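Local coordinates for protein 3-keto-5-aminohexanoate cleavage enzyme (Ralstonia eutropha, PDB 3C6C) that probably cleaves beta-keto acids such as 3-keto-5-aminohexanoate, using a divalent metal held in a TIM beta/alpha-barrel, at residues A[244-249]-A[268-273]; A[35-40]-A[277-282]. All coordinates share one frame; numbering follows the deposited sequence.

In the fold
Interaction 1 is nested inside the long loop of chain closed by interaction 2; both lie on the same side of the chain's centre, with their own centres 11 Å apart. They touch directly: Leu272 O lies 2.9 Å from Ala280 N, a probable hydrogen bond, and Leu268 N lies 3.0 Å from Asn282 OD1, probably another. Tyr273 also packs on Phe279. In this TIM barrel it is interaction 1 that reaches the metal site, through 268-273, where Glu269 joins His66 and His68 in binding nickel in this crystal, although zinc is the expected cofactor of the family.

Interaction 1. Residues A[244-249]-A[268-273]; sequences FGIGRD and LEDNLY. With NI (nickel (II) ion), chain B.
Phe244, at the end of its strand, meets the carboxylate of Asp270 obliquely, Phe244 CD2 3.4 Å from Asp270 OD2 and the two planes 16° apart. The ring swings there because CG sits between the backbone N and carbonyl carbon (chi1 76°). Next, one water lies within hydrogen-bonding distance of both Gly245 O and Asp270 OD2, the latter also salt-bridged to Arg265, which makes a cation-pi contact with Phe244. In the conformer modelled here, one of two, Ile246 CG2 lies 3.2 Å from Asp270 O, while CD1 approaches Asp270 OD1. At Gly247 the backbone takes over, N donating to Asp270 O over 2.8 Å in a nearly straight bond (172°), and Gly247 O faces the amide carbon of Asn271. That amide is held mainly within its own segment, OD1 accepting from Tyr273 N in an Asx turn and ND2 donating to Tyr273 O; ND2 also reaches Gln250 OE1. Next to Asp270, Glu269 OE2 binds nickel at 2.2 Å, so the contact borders the metal site. In the barrel, 244-249 links strand 240-244 to helix 250-260, with Phe244 against strand 210-214; 268-273 follows strand 264-266, and Leu268 and Asn271 rest on helix 282-295.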
ATOM      1  N   PHE A 244     -16.420  -3.954  -8.665  1.00 16.25           N
ATOM      2  CA  PHE A 244     -16.821  -5.308  -9.069  1.00 15.97           C
ATOM      3  C   PHE A 244     -15.831  -5.950 -10.022  1.00 17.34           C
ATOM      4  O   PHE A 244     -15.017  -5.292 -10.624  1.00 18.01           O
ATOM      5  CB  PHE A 244     -18.229  -5.271  -9.657  1.00 15.86           C
ATOM      6  CG  PHE A 244     -18.310  -4.716 -11.044  1.00 17.32           C
ATOM      7  CD1 PHE A 244     -18.511  -3.376 -11.258  1.00 18.13           C
ATOM      8  CD2 PHE A 244     -18.209  -5.556 -12.154  1.00 19.93           C
ATOM      9  CE1 PHE A 244     -18.610  -2.883 -12.522  1.00 17.57           C
ATOM     10  CE2 PHE A 244     -18.289  -5.058 -13.444  1.00 22.47           C
ATOM     11  CZ  PHE A 244     -18.504  -3.717 -13.629  1.00 17.52           C
ATOM     12  N   GLY A 245     -15.906  -7.268 -10.078  1.00 16.36           N
ATOM     13  CA  GLY A 245     -15.151  -8.052 -11.004  1.00 17.34           C
ATOM     14  C   GLY A 245     -16.000  -8.945 -11.898  1.00 16.80           C
ATOM     15  O   GLY A 245     -17.217  -9.124 -11.750  1.00 17.40           O
ATOM     16  N   ILE A 246     -15.293  -9.516 -12.835  1.00 19.04           N
ATOM     17  CA  ILE A 246     -15.867 -10.321 -13.911  0.70 19.16           C
ATOM     18  C   ILE A 246     -15.508 -11.796 -13.726  1.00 19.92           C
ATOM     19  O   ILE A 246     -14.423 -12.131 -13.246  1.00 17.23           O
ATOM     20  CB  ILE A 246     -15.304  -9.824 -15.277  0.70 22.16           C
ATOM     21  CG1 ILE A 246     -15.554  -8.317 -15.471  0.70 24.96           C
ATOM     22  CG2 ILE A 246     -15.878 -10.631 -16.433  0.70 22.57           C
ATOM     23  CD1 ILE A 246     -17.010  -7.940 -15.443  0.70 31.80           C
ATOM     24  N   GLY A 247     -16.430 -12.656 -14.121  1.00 19.58           N
ATOM     25  CA  GLY A 247     -16.215 -14.096 -14.076  1.00 19.80           C
ATOM     26  C   GLY A 247     -15.817 -14.603 -12.704  1.00 20.81           C
ATOM     27  O   GLY A 247     -16.495 -14.361 -11.710  1.00 17.92           O
ATOM     28  N   ARG A 248     -14.677 -15.288 -12.661  1.00 18.24           N
ATOM     29  CA  ARG A 248     -14.203 -15.900 -11.420  0.70 19.03           C
ATOM     30  C   ARG A 248     -13.807 -14.875 -10.382  1.00 19.06           C
ATOM     31  O   ARG A 248     -13.659 -15.199  -9.185  1.00 17.77           O
ATOM     32  CB  ARG A 248     -13.051 -16.874 -11.680  0.70 18.77           C
ATOM     33  CG  ARG A 248     -13.545 -18.177 -12.302  0.70 23.27           C
ATOM     34  N   ASP A 249     -13.632 -13.631 -10.830  1.00 18.41           N
ATOM     35  CA  ASP A 249     -13.337 -12.536  -9.904  1.00 17.82           C
ATOM     36  C   ASP A 249     -14.550 -11.837  -9.299  1.00 15.34           C
ATOM     37  O   ASP A 249     -14.408 -10.997  -8.438  1.00 16.07           O
ATOM     38  CB  ASP A 249     -12.429 -11.499 -10.551  1.00 16.70           C
ATOM     39  CG  ASP A 249     -11.023 -12.034 -10.745  1.00 24.10           C
ATOM     40  OD1 ASP A 249     -10.518 -12.733  -9.862  1.00 27.04           O
ATOM     41  OD2 ASP A 249     -10.456 -11.773 -11.798  1.00 30.73           O
ATOM     42  N   LEU A 268     -25.512 -11.581 -13.960  1.00 17.12           N
ATOM     43  CA  LEU A 268     -25.188 -12.287 -15.201  1.00 16.47           C
ATOM     44  C   LEU A 268     -24.493 -11.398 -16.243  1.00 17.32           C
ATOM     45  O   LEU A 268     -23.892 -11.908 -17.189  1.00 17.99           O
ATOM     46  CB  LEU A 268     -26.442 -12.944 -15.796  1.00 16.12           C
ATOM     47  CG  LEU A 268     -27.089 -14.046 -14.962  1.00 16.02           C
ATOM     48  CD1 LEU A 268     -28.360 -14.529 -15.670  1.00 15.16           C
ATOM     49  CD2 LEU A 268     -26.096 -15.177 -14.739  1.00 17.92           C
ATOM     50  N   GLU A 269     -24.596 -10.076 -16.062  1.00 17.80           N
ATOM     51  CA  GLU A 269     -23.868  -9.133 -16.906  1.00 16.39           C
ATOM     52  C   GLU A 269     -22.364  -9.394 -16.807  1.00 18.75           C
ATOM     53  O   GLU A 269     -21.609  -9.232 -17.773  1.00 17.98           O
ATOM     54  CB  GLU A 269     -24.179  -7.672 -16.524  1.00 17.18           C
ATOM     55  CG  GLU A 269     -23.298  -6.669 -17.239  1.00 16.93           C
ATOM     56  CD  GLU A 269     -23.870  -5.259 -17.211  1.00 21.47           C
ATOM     57  OE1 GLU A 269     -25.063  -5.075 -16.891  1.00 20.92           O
ATOM     58  OE2 GLU A 269     -23.108  -4.328 -17.504  1.00 20.76           O
ATOM     59  N   ASP A 270     -21.938  -9.832 -15.627  1.00 17.61           N
ATOM     60  CA  ASP A 270     -20.515  -9.909 -15.260  1.00 17.46           C
ATOM     61  C   ASP A 270     -19.946 -11.329 -15.156  1.00 16.71           C
ATOM     62  O   ASP A 270     -18.745 -11.520 -15.227  1.00 16.90           O
ATOM     63  CB  ASP A 270     -20.257  -9.217 -13.919  1.00 19.15           C
ATOM     64  CG  ASP A 270     -20.668  -7.774 -13.908  1.00 17.60           C
ATOM     65  OD1 ASP A 270     -20.594  -7.111 -14.978  1.00 19.21           O
ATOM     66  OD2 ASP A 270     -21.061  -7.292 -12.807  1.00 19.00           O
ATOM     67  N   ASN A 271     -20.836 -12.291 -14.971  1.00 16.00           N
ATOM     68  CA  ASN A 271     -20.476 -13.673 -14.720  1.00 19.29           C
ATOM     69  C   ASN A 271     -21.663 -14.578 -14.923  1.00 17.18           C
ATOM     70  O   ASN A 271     -22.707 -14.351 -14.333  1.00 17.31           O
ATOM     71  CB  ASN A 271     -20.000 -13.822 -13.265  1.00 16.96           C
ATOM     72  CG  ASN A 271     -19.881 -15.272 -12.844  1.00 19.06           C
ATOM     73  OD1 ASN A 271     -19.312 -16.100 -13.569  1.00 16.37           O
ATOM     74  ND2 ASN A 271     -20.395 -15.578 -11.678  1.00 20.53           N
ATOM     75  N   LEU A 272     -21.500 -15.608 -15.758  1.00 17.62           N
ATOM     76  CA  LEU A 272     -22.592 -16.551 -16.018  1.00 16.79           C
ATOM     77  C   LEU A 272     -22.695 -17.746 -15.058  1.00 18.90           C
ATOM     78  O   LEU A 272     -23.696 -18.472 -15.058  1.00 17.61           O
ATOM     79  CB  LEU A 272     -22.479 -17.089 -17.450  1.00 15.80           C
ATOM     80  CG  LEU A 272     -22.566 -16.071 -18.596  1.00 18.32           C
ATOM     81  CD1 LEU A 272     -22.603 -16.853 -19.928  1.00 18.62           C
ATOM     82  CD2 LEU A 272     -23.765 -15.150 -18.494  1.00 18.38           C
ATOM     83  N   TYR A 273     -21.656 -17.957 -14.254  1.00 18.79           N
ATOM     84  CA  TYR A 273     -21.472 -19.224 -13.530  1.00 20.04           C
ATOM     85  C   TYR A 273     -21.568 -19.156 -12.012  1.00 22.24           C
ATOM     86  O   TYR A 273     -20.972 -18.305 -11.354  1.00 22.01           O
ATOM     87  CB  TYR A 273     -20.122 -19.854 -13.904  1.00 19.20           C
ATOM     88  CG  TYR A 273     -20.007 -20.178 -15.365  1.00 19.67           C
ATOM     89  CD1 TYR A 273     -20.520 -21.361 -15.870  1.00 22.53           C
ATOM     90  CD2 TYR A 273     -19.402 -19.291 -16.241  1.00 23.69           C
ATOM     91  CE1 TYR A 273     -20.414 -21.656 -17.225  1.00 25.82           C
ATOM     92  CE2 TYR A 273     -19.294 -19.576 -17.582  1.00 23.30           C
ATOM     93  CZ  TYR A 273     -19.789 -20.756 -18.061  1.00 26.86           C
ATOM     94  OH  TYR A 273     -19.676 -20.999 -19.419  1.00 34.20           O
TER
HETATM   95 NI    NI B 298     -23.573  -2.193 -17.731  0.70 21.29          NI
HETATM   96  O   HOH W   1     -19.817  -8.590 -10.793  1.00 13.99           O
HETATM   97  O   HOH W   2     -21.967  -2.564 -19.171  1.00 33.59           O
HETATM   98  O   HOH W   3     -23.283  -0.182 -18.267  1.00 24.14           O
HETATM   99  O   HOH W   4     -21.730  -1.572 -16.332  1.00 24.33           O

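Interaction 2. Residues A[35-40]-A[277-282]; sequences PFNPKH and GVFATN
Two rings, His40 and Phe279, cover one another with their backbone-proximal carbons. Over the centre of one face of the Phe279 ring stands His40 CA, 3.9 Å from the ring centroid, a CH-pi contact. In the reverse direction, Phe279 CB lies over one face of the imidazole of His40, displaced toward its rim, in a second CH-pi contact. The two side chains run past one another in opposite senses, with an oblique angle of 43° between the rings. At the edge of the imidazole, near its plane, His40 NE2 donates to Ala280 O at 2.8 Å, with an N-H...O angle of 145°. His40 reaches that carbonyl with CG anti to the backbone N (chi1 -170°).

The remaining atoms of the Phe279 ring meet the turn that precedes His40. Lys39 O approaches Phe279 CE2 obliquely at 3.3 Å, and Lys39 CB packs on CZ and CE2 while the rest of its extended chain leads away. This turn, type I from Asn37 to His40, is closed by His40 N donating to Asn37 O; Asn37 OD1 also accepts from Lys39 N, an Asx turn. Tyr273 meets the Phe279 ring as well, and Leu268 is packed against by His40. Just beyond, Thr281 caps helix 282-295 through Gln284 N.

Both imidazole nitrogens of His40 are used: NE2 donates to Ala280 O and ND1 accepts from Ser42 N. The pattern is consistent with a neutral ring protonated on NE2, and the two bonds together should restrict its rotation.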
ATOM      1  N   PRO A  35     -22.025 -10.745 -25.726  1.00 22.30           N
ATOM      2  CA  PRO A  35     -22.704 -11.762 -26.550  1.00 22.94           C
ATOM      3  C   PRO A  35     -23.451 -12.854 -25.772  1.00 22.69           C
ATOM      4  O   PRO A  35     -22.954 -13.429 -24.797  1.00 23.40           O
ATOM      5  CB  PRO A  35     -21.546 -12.355 -27.364  1.00 25.76           C
ATOM      6  CG  PRO A  35     -20.599 -11.188 -27.537  1.00 24.42           C
ATOM      7  CD  PRO A  35     -20.636 -10.502 -26.175  1.00 23.59           C
ATOM      8  N   PHE A  36     -24.650 -13.126 -26.252  1.00 22.15           N
ATOM      9  CA  PHE A  36     -25.518 -14.178 -25.687  1.00 22.25           C
ATOM     10  C   PHE A  36     -24.850 -15.531 -25.916  1.00 22.18           C
ATOM     11  O   PHE A  36     -24.517 -15.893 -27.040  1.00 20.15           O
ATOM     12  CB  PHE A  36     -26.935 -14.099 -26.335  1.00 23.04           C
ATOM     13  CG  PHE A  36     -27.871 -15.220 -25.992  1.00 22.65           C
ATOM     14  CD1 PHE A  36     -27.910 -15.783 -24.729  1.00 22.51           C
ATOM     15  CD2 PHE A  36     -28.772 -15.685 -26.955  1.00 22.88           C
ATOM     16  CE1 PHE A  36     -28.814 -16.799 -24.434  1.00 20.32           C
ATOM     17  CE2 PHE A  36     -29.664 -16.703 -26.677  1.00 25.83           C
ATOM     18  CZ  PHE A  36     -29.698 -17.268 -25.416  1.00 26.45           C
ATOM     19  N   ASN A  37     -24.658 -16.260 -24.818  1.00 22.06           N
ATOM     20  CA  ASN A  37     -24.223 -17.669 -24.856  1.00 23.98           C
ATOM     21  C   ASN A  37     -25.432 -18.577 -24.662  1.00 22.66           C
ATOM     22  O   ASN A  37     -25.912 -18.755 -23.544  1.00 22.62           O
ATOM     23  CB  ASN A  37     -23.163 -17.928 -23.775  1.00 24.46           C
ATOM     24  CG  ASN A  37     -22.740 -19.358 -23.707  1.00 27.21           C
ATOM     25  OD1 ASN A  37     -23.304 -20.238 -24.388  1.00 24.10           O
ATOM     26  ND2 ASN A  37     -21.716 -19.627 -22.872  1.00 23.27           N
ATOM     27  N   PRO A  38     -25.964 -19.138 -25.759  1.00 22.15           N
ATOM     28  CA  PRO A  38     -27.237 -19.859 -25.705  1.00 22.36           C
ATOM     29  C   PRO A  38     -27.189 -21.195 -24.945  1.00 20.24           C
ATOM     30  O   PRO A  38     -28.223 -21.834 -24.750  1.00 22.76           O
ATOM     31  CB  PRO A  38     -27.621 -20.055 -27.188  1.00 21.74           C
ATOM     32  CG  PRO A  38     -26.566 -19.497 -27.986  1.00 25.76           C
ATOM     33  CD  PRO A  38     -25.460 -18.963 -27.125  1.00 21.80           C
ATOM     34  N   LYS A  39     -26.009 -21.593 -24.494  1.00 17.78           N
ATOM     35  CA  LYS A  39     -25.927 -22.725 -23.539  1.00 18.14           C
ATOM     36  C   LYS A  39     -26.510 -22.357 -22.169  1.00 16.73           C
ATOM     37  O   LYS A  39     -26.968 -23.221 -21.421  1.00 19.09           O
ATOM     38  CB  LYS A  39     -24.506 -23.222 -23.363  1.00 20.24           C
ATOM     39  CG  LYS A  39     -24.068 -23.998 -24.558  1.00 21.83           C
ATOM     40  CD  LYS A  39     -22.699 -24.610 -24.383  1.00 30.93           C
ATOM     41  CE  LYS A  39     -22.392 -25.519 -25.573  1.00 33.37           C
ATOM     42  NZ  LYS A  39     -21.168 -26.354 -25.368  1.00 41.94           N
ATOM     43  N   HIS A  40     -26.524 -21.064 -21.886  1.00 17.85           N
ATOM     44  CA  HIS A  40     -27.167 -20.572 -20.650  1.00 18.20           C
ATOM     45  C   HIS A  40     -28.692 -20.589 -20.835  1.00 18.56           C
ATOM     46  O   HIS A  40     -29.233 -19.843 -21.630  1.00 20.12           O
ATOM     47  CB  HIS A  40     -26.692 -19.180 -20.248  1.00 15.29           C
ATOM     48  CG  HIS A  40     -27.154 -18.787 -18.874  1.00 15.44           C
ATOM     49  ND1 HIS A  40     -28.485 -18.852 -18.509  1.00 17.73           N
ATOM     50  CD2 HIS A  40     -26.479 -18.356 -17.773  1.00 19.28           C
ATOM     51  CE1 HIS A  40     -28.608 -18.475 -17.243  1.00 18.90           C
ATOM     52  NE2 HIS A  40     -27.409 -18.177 -16.769  1.00 15.61           N
ATOM     53  N   GLY A 277     -18.509 -24.822 -14.476  1.00 29.46           N
ATOM     54  CA  GLY A 277     -19.383 -25.549 -15.374  1.00 28.71           C
ATOM     55  C   GLY A 277     -20.869 -25.505 -15.048  1.00 28.68           C
ATOM     56  O   GLY A 277     -21.663 -26.212 -15.676  1.00 30.96           O
ATOM     57  N   VAL A 278     -21.251 -24.699 -14.064  1.00 23.69           N
ATOM     58  CA  VAL A 278     -22.674 -24.611 -13.659  1.00 19.78           C
ATOM     59  C   VAL A 278     -23.191 -23.193 -13.812  1.00 18.38           C
ATOM     60  O   VAL A 278     -22.693 -22.315 -13.156  1.00 19.82           O
ATOM     61  CB  VAL A 278     -22.875 -24.998 -12.172  1.00 21.03           C
ATOM     62  CG1 VAL A 278     -24.332 -24.913 -11.769  1.00 25.24           C
ATOM     63  CG2 VAL A 278     -22.317 -26.405 -11.900  1.00 25.35           C
ATOM     64  N   PHE A 279     -24.187 -23.000 -14.676  1.00 17.27           N
ATOM     65  CA  PHE A 279     -24.773 -21.676 -14.874  1.00 17.60           C
ATOM     66  C   PHE A 279     -25.610 -21.227 -13.659  1.00 18.36           C
ATOM     67  O   PHE A 279     -26.273 -22.026 -13.000  1.00 20.13           O
ATOM     68  CB  PHE A 279     -25.654 -21.633 -16.131  1.00 17.30           C
ATOM     69  CG  PHE A 279     -24.884 -21.774 -17.412  1.00 19.22           C
ATOM     70  CD1 PHE A 279     -23.904 -20.858 -17.750  1.00 20.37           C
ATOM     71  CD2 PHE A 279     -25.110 -22.846 -18.264  1.00 21.65           C
ATOM     72  CE1 PHE A 279     -23.212 -20.963 -18.936  1.00 21.32           C
ATOM     73  CE2 PHE A 279     -24.388 -22.964 -19.445  1.00 21.47           C
ATOM     74  CZ  PHE A 279     -23.454 -22.028 -19.781  1.00 21.17           C
ATOM     75  N   ALA A 280     -25.528 -19.930 -13.410  1.00 17.09           N
ATOM     76  CA  ALA A 280     -26.279 -19.234 -12.344  1.00 17.65           C
ATOM     77  C   ALA A 280     -27.517 -18.510 -12.853  1.00 17.64           C
ATOM     78  O   ALA A 280     -27.610 -18.092 -14.011  1.00 17.85           O
ATOM     79  CB  ALA A 280     -25.372 -18.205 -11.631  1.00 15.80           C
ATOM     80  N   THR A 281     -28.464 -18.337 -11.942  1.00 16.93           N
ATOM     81  CA  THR A 281     -29.453 -17.270 -12.077  1.00 16.58           C
ATOM     82  C   THR A 281     -28.969 -16.013 -11.330  1.00 18.33           C
ATOM     83  O   THR A 281     -28.124 -16.071 -10.437  1.00 15.55           O
ATOM     84  CB  THR A 281     -30.839 -17.670 -11.499  1.00 18.39           C
ATOM     85  OG1 THR A 281     -30.766 -17.693 -10.058  1.00 17.02           O
ATOM     86  CG2 THR A 281     -31.365 -19.054 -12.088  1.00 18.54           C
ATOM     87  N   ASN A 282     -29.556 -14.875 -11.672  1.00 16.10           N
ATOM     88  CA  ASN A 282     -29.264 -13.624 -10.970  1.00 16.42           C
ATOM     89  C   ASN A 282     -29.585 -13.759  -9.499  1.00 15.44           C
ATOM     90  O   ASN A 282     -28.792 -13.373  -8.655  1.00 17.01           O
ATOM     91  CB  ASN A 282     -29.998 -12.436 -11.572  1.00 15.56           C
ATOM     92  CG  ASN A 282     -29.322 -11.917 -12.823  1.00 16.15           C
ATOM     93  OD1 ASN A 282     -28.220 -11.371 -12.756  1.00 16.74           O
ATOM     94  ND2 ASN A 282     -29.987 -12.077 -13.969  1.00 16.16           N
TER